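Side-chain contacts in SusD-like carbohydrate binding protein (PDB 3LEW), which is a SusD-family protein that probably binds carbohydrate at the bacterial outer membrane for nutrient uptake: residues G28-L33 with A196-D201; L33-N38 with W256-T261; R68-F73 with G80-L85; T393-R398 with N415-V420. All blocks are in the same frame, centred on the assembly; numbering follows the deposited sequence. Where two conformers were deposited one is given.

Contacts 1 and 2 share helix 19-35 and Leu33 and lie side by side, their centres about 9 Å apart; His198 O of contact 1 takes a hydrogen bond from Trp256 NE1 of contact 2. Contact 2 is buried and combines a carboxylate network with a histidine face, whereas contact 1, partly buried, is van der Waals packing of indole on histidine. Contact 3 is buried too, but small, resting on one histidine-threonine bond; it meets contact 2 where Asn38 ND2 binds Gly81 O. Contact 4 lies nearer the surface, across the chain's centre from contacts 1 and 2, and stacks one amide on an indole, a second lying oblique. It reaches contact 3 through packing of Val419 on Phe73.

Contact 1: G28-L33 with A196-D201; sequences GGWNYL and AKHKID
Trp30 and His198 carry this contact between a helix and a loop, and theirs is the one side-chain pair in touch. Along 28-33, Gly28 and Gly29 first accept the helical bonds of the turn, with Tyr32 N 2.8 Å from Gly28 O. Trp30 follows, with CB directed toward the loop. Its CG stands anti to the backbone N (chi1 177°), which carries the indole away from the helix and sets its pyrrole side against the histidine. Trp30 NE1 lies 3.4 Å from His198 CB, and Trp30 CD1 is 3.7 Å from His198 CD2. The five-membered rings have centroids 5.0 Å apart and planes at 30°, so they are nearly parallel yet offset so far that they hardly cover each other; the evidence favours grazing van der Waals packing over a full stack. His198 O sits above the indole, offset toward its rim, and is itself bonded by Trp256 NE1. A type I beta turn from Ala196 to Lys199, closed by Lys199 N to Ala196 O at 3.1 Å, fixes the backbone that offers His198. Farther along the helix, Tyr32 turns to helix 81-103, while Leu33 packs on Leu124 and Leu128 of helix 111-135. Trp30 also touches Leu124 and meets the rings of Trp256 and His258, so the indole lies between helix 111-135, the strand 254-258 and the loop leading into helix 202-215.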
loop_
_atom_site.group_PDB
_atom_site.type_symbol
_atom_site.label_atom_id
_atom_site.label_comp_id
_atom_site.label_asym_id
_atom_site.label_seq_id
_atom_site.Cartn_x
_atom_site.Cartn_y
_atom_site.Cartn_z
ATOM N N GLY A 28 3.967 15.739 -13.869
ATOM C CA GLY A 28 4.967 14.820 -14.446
ATOM C C GLY A 28 5.570 13.885 -13.395
ATOM O O GLY A 28 5.737 12.663 -13.635
ATOM N N GLY A 29 5.891 14.441 -12.221
ATOM C CA GLY A 29 6.332 13.665 -11.064
ATOM C C GLY A 29 5.342 12.572 -10.687
ATOM O O GLY A 29 5.719 11.427 -10.397
ATOM N N TRP A 30 4.056 12.939 -10.636
ATOM C CA TRP A 30 2.993 11.982 -10.285
ATOM C C TRP A 30 2.977 10.838 -11.308
ATOM O O TRP A 30 2.975 9.642 -10.954
ATOM C CB TRP A 30 1.620 12.677 -10.245
ATOM C CG TRP A 30 0.535 11.667 -9.952
ATOM C CD1 TRP A 30 -0.313 11.107 -10.837
ATOM C CD2 TRP A 30 0.295 11.049 -8.697
ATOM N NE1 TRP A 30 -1.126 10.186 -10.210
ATOM C CE2 TRP A 30 -0.776 10.126 -8.886
ATOM C CE3 TRP A 30 0.860 11.189 -7.414
ATOM C CZ2 TRP A 30 -1.294 9.354 -7.830
ATOM C CZ3 TRP A 30 0.354 10.425 -6.376
ATOM C CH2 TRP A 30 -0.722 9.508 -6.599
ATOM N N ASN A 31 2.948 11.201 -12.590
ATOM C CA ASN A 31 2.990 10.237 -13.696
ATOM C C ASN A 31 4.203 9.303 -13.551
ATOM O O ASN A 31 4.112 8.088 -13.687
ATOM C CB ASN A 31 3.067 10.964 -15.044
ATOM C CG ASN A 31 2.661 10.080 -16.209
ATOM O OD1 ASN A 31 1.474 9.803 -16.403
ATOM N ND2 ASN A 31 3.635 9.647 -16.996
ATOM N N TYR A 32 5.367 9.899 -13.298
ATOM C CA TYR A 32 6.572 9.085 -13.154
ATOM C C TYR A 32 6.441 8.088 -12.008
ATOM O O TYR A 32 6.851 6.923 -12.163
ATOM C CB TYR A 32 7.803 10.001 -12.916
ATOM C CG TYR A 32 9.115 9.292 -12.980
ATOM C CD1 TYR A 32 9.676 8.944 -14.201
ATOM C CD2 TYR A 32 9.833 9.006 -11.841
ATOM C CE1 TYR A 32 10.899 8.266 -14.264
ATOM C CE2 TYR A 32 11.045 8.335 -11.912
ATOM C CZ TYR A 32 11.563 7.973 -13.127
ATOM O OH TYR A 32 12.793 7.320 -13.169
ATOM N N LEU A 33 5.881 8.532 -10.865
ATOM C CA LEU A 33 5.704 7.682 -9.701
ATOM C C LEU A 33 4.839 6.479 -10.032
ATOM O O LEU A 33 5.147 5.378 -9.619
ATOM C CB LEU A 33 5.050 8.472 -8.583
ATOM C CG LEU A 33 4.747 7.771 -7.313
ATOM C CD1 LEU A 33 6.036 7.209 -6.689
ATOM C CD2 LEU A 33 4.013 8.720 -6.291
ATOM N N ALA A 196 -9.981 15.450 -10.306
ATOM C CA ALA A 196 -9.624 14.086 -10.579
ATOM C C ALA A 196 -9.118 13.404 -9.325
ATOM O O ALA A 196 -8.584 14.072 -8.418
ATOM C CB ALA A 196 -8.578 14.003 -11.771
ATOM N N LYS A 197 -9.316 12.090 -9.251
ATOM C CA LYS A 197 -9.046 11.327 -8.029
ATOM C C LYS A 197 -7.585 11.170 -7.674
ATOM O O LYS A 197 -7.281 10.768 -6.545
ATOM C CB LYS A 197 -9.705 9.950 -8.045
ATOM C CG LYS A 197 -11.188 9.994 -7.864
ATOM C CD LYS A 197 -11.560 10.297 -6.393
ATOM C CE LYS A 197 -13.060 10.152 -6.196
ATOM N NZ LYS A 197 -13.484 8.728 -6.220
ATOM N N HIS A 198 -6.661 11.452 -8.603
ATOM C CA HIS A 198 -5.215 11.385 -8.254
ATOM C C HIS A 198 -4.725 12.704 -7.654
ATOM O O HIS A 198 -3.615 12.764 -7.086
ATOM C CB HIS A 198 -4.353 11.021 -9.489
ATOM C CG HIS A 198 -4.429 12.018 -10.612
ATOM N ND1 HIS A 198 -5.545 12.140 -11.430
ATOM C CD2 HIS A 198 -3.525 12.919 -11.058
ATOM C CE1 HIS A 198 -5.318 13.094 -12.321
ATOM N NE2 HIS A 198 -4.106 13.593 -12.108
ATOM N N LYS A 199 -5.514 13.777 -7.805
ATOM C CA LYS A 199 -5.119 15.105 -7.332
ATOM C C LYS A 199 -5.320 15.199 -5.820
ATOM O O LYS A 199 -6.218 14.585 -5.258
ATOM C CB LYS A 199 -5.955 16.188 -8.010
ATOM C CG LYS A 199 -5.690 16.343 -9.489
ATOM C CD LYS A 199 -4.263 16.925 -9.692
ATOM C CE LYS A 199 -4.191 18.013 -10.748
ATOM N NZ LYS A 199 -3.104 19.030 -10.453
ATOM N N ILE A 200 -4.423 15.898 -5.153
ATOM C CA ILE A 200 -4.464 16.035 -3.707
ATOM C C ILE A 200 -5.278 17.272 -3.303
ATOM O O ILE A 200 -4.936 18.399 -3.640
ATOM C CB ILE A 200 -2.994 16.157 -3.151
ATOM C CG1 ILE A 200 -2.177 14.932 -3.546
ATOM C CG2 ILE A 200 -3.009 16.426 -1.652
ATOM C CD1 ILE A 200 -0.728 15.012 -3.077
ATOM N N ASP A 201 -6.343 17.076 -2.541
ATOM C CA ASP A 201 -7.126 18.163 -1.978
ATOM C C ASP A 201 -7.074 18.039 -0.448
ATOM O O ASP A 201 -6.252 17.280 0.093
ATOM C CB ASP A 201 -8.564 18.206 -2.519
ATOM C CG ASP A 201 -9.404 17.025 -2.088
ATOM O OD1 ASP A 201 -8.847 16.114 -1.403
ATOM O OD2 ASP A 201 -10.618 16.966 -2.486
#

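Contact 2: L33-N38 with W256-T261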
loop_
_atom_site.group_PDB
_atom_site.type_symbol
_atom_site.label_atom_id
_atom_site.label_comp_id
_atom_site.label_asym_id
_atom_site.label_seq_id
_atom_site.Cartn_x
_atom_site.Cartn_y
_atom_site.Cartn_z
ATOM N N LEU A 33 5.881 8.532 -10.865
ATOM C CA LEU A 33 5.704 7.682 -9.701
ATOM C C LEU A 33 4.839 6.479 -10.032
ATOM O O LEU A 33 5.147 5.378 -9.619
ATOM C CB LEU A 33 5.050 8.472 -8.583
ATOM C CG LEU A 33 4.747 7.771 -7.313
ATOM C CD1 LEU A 33 6.036 7.209 -6.689
ATOM C CD2 LEU A 33 4.013 8.720 -6.291
HETATM N N MSE A 34 3.763 6.749 -10.762
HETATM C CA MSE A 34 2.727 5.719 -11.033
HETATM C C MSE A 34 2.960 4.829 -12.215
HETATM O O MSE A 34 2.544 3.613 -12.204
HETATM C CB MSE A 34 1.356 6.380 -11.113
HETATM C CG MSE A 34 0.901 7.060 -9.841
HETATM SE SE MSE A 34 0.680 5.781 -8.337
HETATM C CE MSE A 34 -0.315 4.377 -9.049
ATOM N N GLU A 35 3.642 5.347 -13.220
ATOM C CA GLU A 35 3.718 4.701 -14.531
ATOM C C GLU A 35 5.043 4.047 -14.890
ATOM O O GLU A 35 5.108 3.327 -15.901
ATOM C CB GLU A 35 3.387 5.716 -15.626
ATOM C CG GLU A 35 1.955 6.162 -15.680
ATOM C CD GLU A 35 1.019 5.077 -16.256
ATOM O OE1 GLU A 35 1.132 4.744 -17.460
ATOM O OE2 GLU A 35 0.196 4.546 -15.506
ATOM N N THR A 36 6.110 4.301 -14.124
ATOM C CA THR A 36 7.431 3.891 -14.585
ATOM C C THR A 36 7.693 2.400 -14.307
ATOM O O THR A 36 7.691 1.972 -13.173
ATOM C CB THR A 36 8.515 4.759 -13.892
ATOM O OG1 THR A 36 8.230 6.129 -14.214
ATOM C CG2 THR A 36 9.921 4.372 -14.359
ATOM N N PHE A 37 7.983 1.650 -15.371
ATOM C CA PHE A 37 8.396 0.264 -15.213
ATOM C C PHE A 37 9.849 0.138 -14.765
ATOM O O PHE A 37 10.715 0.891 -15.238
ATOM C CB PHE A 37 8.293 -0.476 -16.545
ATOM C CG PHE A 37 6.882 -0.862 -16.969
ATOM C CD1 PHE A 37 6.186 -1.886 -16.326
ATOM C CD2 PHE A 37 6.269 -0.237 -18.056
ATOM C CE1 PHE A 37 4.903 -2.268 -16.772
ATOM C CE2 PHE A 37 5.002 -0.659 -18.477
ATOM C CZ PHE A 37 4.339 -1.670 -17.812
ATOM N N ASN A 38 10.135 -0.880 -13.941
ATOM C CA ASN A 38 11.504 -1.459 -13.920
ATOM C C ASN A 38 11.417 -2.949 -14.334
ATOM O O ASN A 38 11.346 -3.864 -13.494
ATOM C CB ASN A 38 12.208 -1.240 -12.569
ATOM C CG ASN A 38 13.632 -1.735 -12.583
ATOM O OD1 ASN A 38 14.235 -1.886 -13.669
ATOM N ND2 ASN A 38 14.188 -2.014 -11.408
ATOM N N TRP A 256 -8.381 8.404 -3.132
ATOM C CA TRP A 256 -7.201 8.667 -3.912
ATOM C C TRP A 256 -6.901 7.471 -4.768
ATOM O O TRP A 256 -6.895 6.326 -4.277
ATOM C CB TRP A 256 -6.020 8.922 -2.957
ATOM C CG TRP A 256 -4.850 9.695 -3.482
ATOM C CD1 TRP A 256 -4.846 10.660 -4.458
ATOM C CD2 TRP A 256 -3.534 9.712 -2.918
ATOM N NE1 TRP A 256 -3.604 11.235 -4.565
ATOM C CE2 TRP A 256 -2.770 10.644 -3.660
ATOM C CE3 TRP A 256 -2.906 8.988 -1.899
ATOM C CZ2 TRP A 256 -1.410 10.881 -3.395
ATOM C CZ3 TRP A 256 -1.576 9.220 -1.669
ATOM C CH2 TRP A 256 -0.846 10.149 -2.413
ATOM N N GLY A 257 -6.626 7.728 -6.033
ATOM C CA GLY A 257 -6.290 6.671 -6.931
ATOM C C GLY A 257 -5.788 7.162 -8.272
ATOM O O GLY A 257 -5.909 8.340 -8.616
ATOM N N HIS A 258 -5.246 6.250 -9.050
ATOM C CA HIS A 258 -4.602 6.574 -10.338
ATOM C C HIS A 258 -5.413 5.983 -11.509
ATOM O O HIS A 258 -5.533 4.760 -11.650
ATOM C CB HIS A 258 -3.162 6.057 -10.322
ATOM C CG HIS A 258 -2.382 6.303 -11.571
ATOM N ND1 HIS A 258 -2.123 7.564 -12.051
ATOM C CD2 HIS A 258 -1.769 5.439 -12.418
ATOM C CE1 HIS A 258 -1.403 7.461 -13.162
ATOM N NE2 HIS A 258 -1.162 6.188 -13.396
ATOM N N ALA A 259 -5.963 6.840 -12.349
ATOM C CA ALA A 259 -6.797 6.392 -13.484
ATOM C C ALA A 259 -5.912 5.861 -14.613
ATOM O O ALA A 259 -4.721 6.199 -14.725
ATOM C CB ALA A 259 -7.659 7.538 -14.021
ATOM N N GLN A 260 -6.530 5.029 -15.440
ATOM C CA GLN A 260 -5.879 4.383 -16.588
ATOM C C GLN A 260 -6.687 4.525 -17.857
ATOM O O GLN A 260 -7.927 4.390 -17.843
ATOM C CB GLN A 260 -5.640 2.923 -16.245
ATOM C CG GLN A 260 -4.600 2.782 -15.139
ATOM C CD GLN A 260 -3.228 2.985 -15.656
ATOM O OE1 GLN A 260 -2.733 2.089 -16.333
ATOM N NE2 GLN A 260 -2.570 4.136 -15.332
ATOM N N THR A 261 -5.986 4.828 -18.954
ATOM C CA THR A 261 -6.595 5.010 -20.247
ATOM C C THR A 261 -5.629 4.460 -21.269
ATOM O O THR A 261 -4.493 4.157 -20.946
ATOM C CB THR A 261 -6.814 6.514 -20.587
ATOM O OG1 THR A 261 -5.520 7.137 -20.738
ATOM C CG2 THR A 261 -7.574 7.214 -19.473
#
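Met34, present as selenomethionine, and Glu35 take hold of the His258 ring from two directions. The tight part is the face: Met34 CB stands 3.4 Å from the ring centroid, 11° off the normal, a CH-pi contact, while Met34 CE bends back to 3.5 Å from His258 CB. At the edge, His258 NE2 gives a hydrogen bond of 3.0 Å to Glu35 OE2, which lies in the ring plane; the N-H...O angle is 162°. Gln260 NE2 reaches the same oxygen at 2.8 Å, from the same face of the carboxylate but on its syn side, whereas the histidine uses the anti side. Gln260 OE1 is held by Ser268 OG. Beyond these residues the contact loosens, and Thr36 and Ala259, partly exposed, mark where the two segments diverge. A phenylalanine in place of His258 could still offer a face to Met34, but would probably leave Glu35 OE2 short of one donor and the carboxylate less firmly fixed. Since Ala267 N also binds OE2 and Asn266 N binds OE1, four donors surround this buried group, an arrangement consistent with a carboxylate that stays ionised.

Contact 3: R68-F73 with G80-L85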
loop_
_atom_site.group_PDB
_atom_site.type_symbol
_atom_site.label_atom_id
_atom_site.label_comp_id
_atom_site.label_asym_id
_atom_site.label_seq_id
_atom_site.Cartn_x
_atom_site.Cartn_y
_atom_site.Cartn_z
ATOM N N ARG A 68 6.984 -14.090 -7.265
ATOM C CA ARG A 68 7.227 -15.343 -6.501
ATOM C C ARG A 68 8.364 -15.150 -5.471
ATOM O O ARG A 68 8.223 -15.593 -4.353
ATOM C CB ARG A 68 7.536 -16.541 -7.399
ATOM C CG ARG A 68 7.772 -17.873 -6.571
ATOM C CD ARG A 68 8.478 -18.982 -7.389
ATOM N NE ARG A 68 9.775 -18.498 -7.902
ATOM C CZ ARG A 68 10.967 -18.703 -7.341
ATOM N NH1 ARG A 68 11.085 -19.427 -6.227
ATOM N NH2 ARG A 68 12.060 -18.205 -7.912
ATOM N N THR A 69 9.465 -14.491 -5.845
ATOM C CA THR A 69 10.582 -14.322 -4.937
ATOM C C THR A 69 10.208 -13.409 -3.744
ATOM O O THR A 69 10.787 -13.531 -2.701
ATOM C CB THR A 69 11.850 -13.831 -5.616
ATOM O OG1 THR A 69 11.614 -12.548 -6.227
ATOM C CG2 THR A 69 12.374 -14.859 -6.701
ATOM N N HIS A 70 9.264 -12.503 -3.929
ATOM C CA HIS A 70 8.740 -11.654 -2.858
ATOM C C HIS A 70 7.985 -12.503 -1.863
ATOM O O HIS A 70 8.159 -12.322 -0.645
ATOM C CB HIS A 70 7.843 -10.484 -3.396
ATOM C CG HIS A 70 8.481 -9.698 -4.497
ATOM N ND1 HIS A 70 8.801 -10.275 -5.705
ATOM C CD2 HIS A 70 8.850 -8.394 -4.595
ATOM C CE1 HIS A 70 9.361 -9.363 -6.493
ATOM N NE2 HIS A 70 9.392 -8.207 -5.850
ATOM N N ASN A 71 7.157 -13.444 -2.354
ATOM C CA ASN A 71 6.425 -14.345 -1.478
ATOM C C ASN A 71 7.395 -15.177 -0.628
ATOM O O ASN A 71 7.072 -15.522 0.502
ATOM C CB ASN A 71 5.464 -15.195 -2.309
ATOM C CG ASN A 71 4.313 -15.818 -1.515
ATOM O OD1 ASN A 71 3.980 -16.990 -1.760
ATOM N ND2 ASN A 71 3.637 -15.035 -0.654
ATOM N N GLU A 72 8.567 -15.477 -1.173
ATOM C CA GLU A 72 9.634 -16.234 -0.519
ATOM C C GLU A 72 10.488 -15.411 0.455
ATOM O O GLU A 72 11.328 -15.977 1.202
ATOM C CB GLU A 72 10.623 -16.717 -1.578
ATOM C CG GLU A 72 10.098 -17.674 -2.577
ATOM C CD GLU A 72 11.197 -18.256 -3.421
ATOM O OE1 GLU A 72 12.136 -17.528 -3.800
ATOM O OE2 GLU A 72 11.135 -19.459 -3.698
ATOM N N PHE A 73 10.329 -14.091 0.397
ATOM C CA PHE A 73 11.141 -13.110 1.152
ATOM C C PHE A 73 12.563 -12.923 0.633
ATOM O O PHE A 73 13.427 -12.364 1.332
ATOM C CB PHE A 73 11.134 -13.380 2.673
ATOM C CG PHE A 73 9.789 -13.200 3.300
ATOM C CD1 PHE A 73 9.350 -11.964 3.718
ATOM C CD2 PHE A 73 8.968 -14.278 3.483
ATOM C CE1 PHE A 73 8.080 -11.802 4.280
ATOM C CE2 PHE A 73 7.746 -14.139 4.025
ATOM C CZ PHE A 73 7.279 -12.899 4.430
ATOM N N GLY A 80 16.653 -6.734 -5.326
ATOM C CA GLY A 80 16.180 -6.889 -6.706
ATOM C C GLY A 80 15.547 -5.627 -7.295
ATOM O O GLY A 80 15.652 -4.517 -6.732
ATOM N N GLY A 81 14.860 -5.800 -8.421
ATOM C CA GLY A 81 14.353 -4.653 -9.180
ATOM C C GLY A 81 13.288 -3.818 -8.451
ATOM O O GLY A 81 13.188 -2.606 -8.699
ATOM N N THR A 82 12.473 -4.459 -7.602
ATOM C CA THR A 82 11.433 -3.782 -6.822
ATOM C C THR A 82 12.101 -2.828 -5.818
ATOM O O THR A 82 11.747 -1.635 -5.733
ATOM C CB THR A 82 10.481 -4.726 -6.113
ATOM O OG1 THR A 82 10.104 -5.791 -7.002
ATOM C CG2 THR A 82 9.233 -3.976 -5.661
ATOM N N ASN A 83 13.131 -3.346 -5.152
ATOM C CA ASN A 83 13.905 -2.535 -4.222
ATOM C C ASN A 83 14.564 -1.364 -4.901
ATOM O O ASN A 83 14.537 -0.245 -4.384
ATOM C CB ASN A 83 14.888 -3.420 -3.483
ATOM C CG ASN A 83 15.474 -2.756 -2.265
ATOM O OD1 ASN A 83 14.804 -2.584 -1.222
ATOM N ND2 ASN A 83 16.719 -2.329 -2.396
ATOM N N THR A 84 15.170 -1.588 -6.052
ATOM C CA THR A 84 15.753 -0.523 -6.830
ATOM C C THR A 84 14.745 0.530 -7.259
ATOM O O THR A 84 14.985 1.730 -7.089
ATOM C CB THR A 84 16.515 -1.120 -8.067
ATOM O OG1 THR A 84 17.618 -1.892 -7.572
ATOM C CG2 THR A 84 17.036 -0.058 -9.037
ATOM N N LEU A 85 13.607 0.100 -7.804
ATOM C CA LEU A 85 12.629 1.051 -8.261
ATOM C C LEU A 85 12.085 1.912 -7.123
ATOM O O LEU A 85 11.836 3.113 -7.311
ATOM C CB LEU A 85 11.451 0.314 -8.901
ATOM C CG LEU A 85 10.389 1.225 -9.514
ATOM C CD1 LEU A 85 10.968 2.157 -10.642
ATOM C CD2 LEU A 85 9.210 0.385 -10.052
#
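This is a small buried polar contact, a single hydrogen bond from His70 to Thr82 that ties the one-turn helix 68-71 to the first turn of helix 81-103. The two helices are separated by a short connection. The first ends in a Schellman motif, in which Phe73 has positive phi and sends its N back to His70 O at 3.0 Å; the second starts from Gly80 as N-cap. Only 73 Å² is buried between the segments, so the bond, and not broad packing, defines the contact. The two side chains extend toward each other. In His70 the ring swings to the side of the backbone N, with CG anti to the carbonyl carbon (chi1 -50°), and NE2 leads toward the second helix. Thr82 OG1 is likewise placed beside its own backbone N, while CG2 takes the position anti to that N. The hydroxyl, accepting from His70, also bonds Asn42 OD1; an amide oxygen can only accept, so Thr82 OG1 probably donates there, using both its roles. Ala51 of helix 46-54 touches both side chains, and His70 packs on Ala54 as well. The geometry of the bond is close to ideal: His70 NE2 to Thr82 OG1 is 2.8 Å, with an N-H...O angle of 170°. The oxygen lies 7° from the ring plane. Thr82 OG1 faces the nitrogen squarely, 3.7 Å from His70 CE1 and 3.8 Å from His70 CD2.

Contact 4: T393-R398 with N415-V420; sequences TIWLER and NQQTVV
Trp395 and Asn415 each set CG anti to the carbonyl carbon (chi1 -64° and -61°), and the indole and the amide thereby run antiparallel alongside each other. Their planes lie 23° apart, so the amide stacks on one face of the indole. Asn415 ND2 stands above that face, 3.3 Å from Trp395 CE2, and Asn415 CB makes a CH-pi contact 4.1 Å from the centroid of the six-membered ring. Trp395 NE1 and Asn415 ND2 are also near each other, but both are donors and make no bond; NE1 is committed to Glu355 OE2. The amide approaches from the end of helix 408-414, where Gln416 has positive phi and the chain leaves in a Schellman motif, a reversal that brings Gln417 over the same indole as Asn415. Replacing Trp395 by an alanine would probably leave both amides without their shared platform, freer to turn, and Glu355 without its indole donor. Gln417 runs extended beyond CG, and its amide crosses the ring obliquely, with Gln417 NE2 3.4 Å from Trp395 CE3. Helix 387-401 is also tied to helix 408-414 itself, by the salt bridge from Arg398 NE to Asp411 OD2. Between the two amides, Asn415 ND2 donates to Gln417 OE1 at 3.2 Å; the acceptor is in the plane of the asparagine amide, while the donor stands above the glutamine carbonyl plane.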
loop_
_atom_site.group_PDB
_atom_site.type_symbol
_atom_site.label_atom_id
_atom_site.label_comp_id
_atom_site.label_asym_id
_atom_site.label_seq_id
_atom_site.Cartn_x
_atom_site.Cartn_y
_atom_site.Cartn_z
ATOM N N THR A 393 -8.062 -7.326 16.929
ATOM C CA THR A 393 -9.319 -7.429 16.165
ATOM C C THR A 393 -9.351 -6.391 15.033
ATOM O O THR A 393 -9.785 -6.677 13.908
ATOM C CB THR A 393 -10.548 -7.306 17.110
ATOM O OG1 THR A 393 -10.449 -8.324 18.123
ATOM C CG2 THR A 393 -11.840 -7.502 16.349
ATOM N N ILE A 394 -8.842 -5.206 15.333
ATOM C CA ILE A 394 -8.684 -4.145 14.325
ATOM C C ILE A 394 -7.665 -4.548 13.246
ATOM O O ILE A 394 -7.921 -4.427 12.050
ATOM C CB ILE A 394 -8.362 -2.783 14.974
ATOM C CG1 ILE A 394 -9.524 -2.354 15.847
ATOM C CG2 ILE A 394 -8.047 -1.712 13.864
ATOM C CD1 ILE A 394 -9.249 -1.130 16.686
ATOM N N TRP A 395 -6.525 -5.059 13.668
ATOM C CA TRP A 395 -5.497 -5.538 12.732
ATOM C C TRP A 395 -6.040 -6.661 11.819
ATOM O O TRP A 395 -5.668 -6.729 10.629
ATOM C CB TRP A 395 -4.273 -6.019 13.486
ATOM C CG TRP A 395 -3.558 -4.927 14.268
ATOM C CD1 TRP A 395 -3.596 -3.574 14.035
ATOM C CD2 TRP A 395 -2.662 -5.121 15.350
ATOM N NE1 TRP A 395 -2.784 -2.924 14.940
ATOM C CE2 TRP A 395 -2.225 -3.848 15.772
ATOM C CE3 TRP A 395 -2.230 -6.251 16.058
ATOM C CZ2 TRP A 395 -1.321 -3.677 16.836
ATOM C CZ3 TRP A 395 -1.348 -6.072 17.134
ATOM C CH2 TRP A 395 -0.900 -4.797 17.494
ATOM N N LEU A 396 -6.873 -7.548 12.365
ATOM C CA LEU A 396 -7.474 -8.611 11.564
ATOM C C LEU A 396 -8.425 -8.021 10.539
ATOM O O LEU A 396 -8.412 -8.420 9.374
ATOM C CB LEU A 396 -8.194 -9.659 12.413
ATOM C CG LEU A 396 -7.259 -10.719 13.001
ATOM C CD1 LEU A 396 -7.909 -11.380 14.206
ATOM C CD2 LEU A 396 -6.890 -11.741 11.948
ATOM N N GLU A 397 -9.236 -7.070 10.963
ATOM C CA GLU A 397 -10.166 -6.414 10.013
ATOM C C GLU A 397 -9.403 -5.635 8.923
ATOM O O GLU A 397 -9.860 -5.577 7.782
ATOM C CB GLU A 397 -11.205 -5.555 10.765
ATOM C CG GLU A 397 -12.416 -5.176 9.944
ATOM C CD GLU A 397 -13.211 -6.363 9.431
ATOM O OE1 GLU A 397 -13.484 -7.325 10.183
ATOM O OE2 GLU A 397 -13.499 -6.340 8.224
ATOM N N ARG A 398 -8.241 -5.033 9.240
ATOM C CA ARG A 398 -7.383 -4.474 8.186
ATOM C C ARG A 398 -6.985 -5.527 7.130
ATOM O O ARG A 398 -7.033 -5.242 5.956
ATOM C CB ARG A 398 -6.091 -3.859 8.765
ATOM C CG ARG A 398 -6.329 -2.612 9.575
ATOM C CD ARG A 398 -5.017 -2.088 10.220
ATOM N NE ARG A 398 -4.048 -1.730 9.215
ATOM C CZ ARG A 398 -3.929 -0.545 8.610
ATOM N NH1 ARG A 398 -4.694 0.472 8.932
ATOM N NH2 ARG A 398 -3.014 -0.387 7.654
ATOM N N ASN A 415 3.605 -2.929 13.585
ATOM C CA ASN A 415 3.034 -3.568 14.784
ATOM C C ASN A 415 3.984 -4.585 15.457
ATOM O O ASN A 415 3.626 -5.200 16.464
ATOM C CB ASN A 415 1.723 -4.267 14.427
ATOM C CG ASN A 415 0.665 -3.315 13.901
ATOM O OD1 ASN A 415 0.641 -2.148 14.247
ATOM N ND2 ASN A 415 -0.266 -3.852 13.117
ATOM N N GLN A 416 5.167 -4.790 14.870
ATOM C CA GLN A 416 6.137 -5.797 15.358
ATOM C C GLN A 416 5.491 -7.175 15.426
ATOM O O GLN A 416 5.665 -7.931 16.389
ATOM C CB GLN A 416 6.783 -5.386 16.680
ATOM C CG GLN A 416 7.575 -4.103 16.576
ATOM C CD GLN A 416 8.319 -3.785 17.835
ATOM O OE1 GLN A 416 9.223 -4.547 18.273
ATOM N NE2 GLN A 416 7.942 -2.688 18.466
ATOM N N GLN A 417 4.758 -7.512 14.370
ATOM C CA GLN A 417 4.109 -8.792 14.305
ATOM C C GLN A 417 4.941 -9.756 13.508
ATOM O O GLN A 417 5.957 -9.371 12.928
ATOM C CB GLN A 417 2.704 -8.622 13.715
ATOM C CG GLN A 417 1.711 -8.029 14.711
ATOM C CD GLN A 417 0.354 -7.896 14.084
ATOM O OE1 GLN A 417 0.152 -7.063 13.194
ATOM N NE2 GLN A 417 -0.585 -8.745 14.512
ATOM N N THR A 418 4.548 -11.035 13.530
ATOM C CA THR A 418 5.191 -12.005 12.664
ATOM C C THR A 418 4.272 -12.443 11.545
ATOM O O THR A 418 3.054 -12.497 11.677
ATOM C CB THR A 418 5.699 -13.230 13.416
ATOM O OG1 THR A 418 6.494 -14.034 12.519
ATOM C CG2 THR A 418 4.532 -14.062 14.039
ATOM N N VAL A 419 4.866 -12.720 10.388
ATOM C CA VAL A 419 4.199 -13.421 9.296
ATOM C C VAL A 419 3.759 -14.774 9.805
ATOM O O VAL A 419 4.515 -15.426 10.518
ATOM C CB VAL A 419 5.184 -13.654 8.124
ATOM C CG1 VAL A 419 4.652 -14.735 7.124
ATOM C CG2 VAL A 419 5.459 -12.345 7.438
ATOM N N VAL A 420 2.563 -15.218 9.444
ATOM C CA VAL A 420 2.059 -16.525 9.864
ATOM C C VAL A 420 1.530 -17.231 8.608
ATOM O O VAL A 420 0.736 -16.656 7.841
ATOM C CB VAL A 420 0.893 -16.410 10.904
ATOM C CG1 VAL A 420 0.322 -17.802 11.250
ATOM C CG2 VAL A 420 1.383 -15.717 12.176
#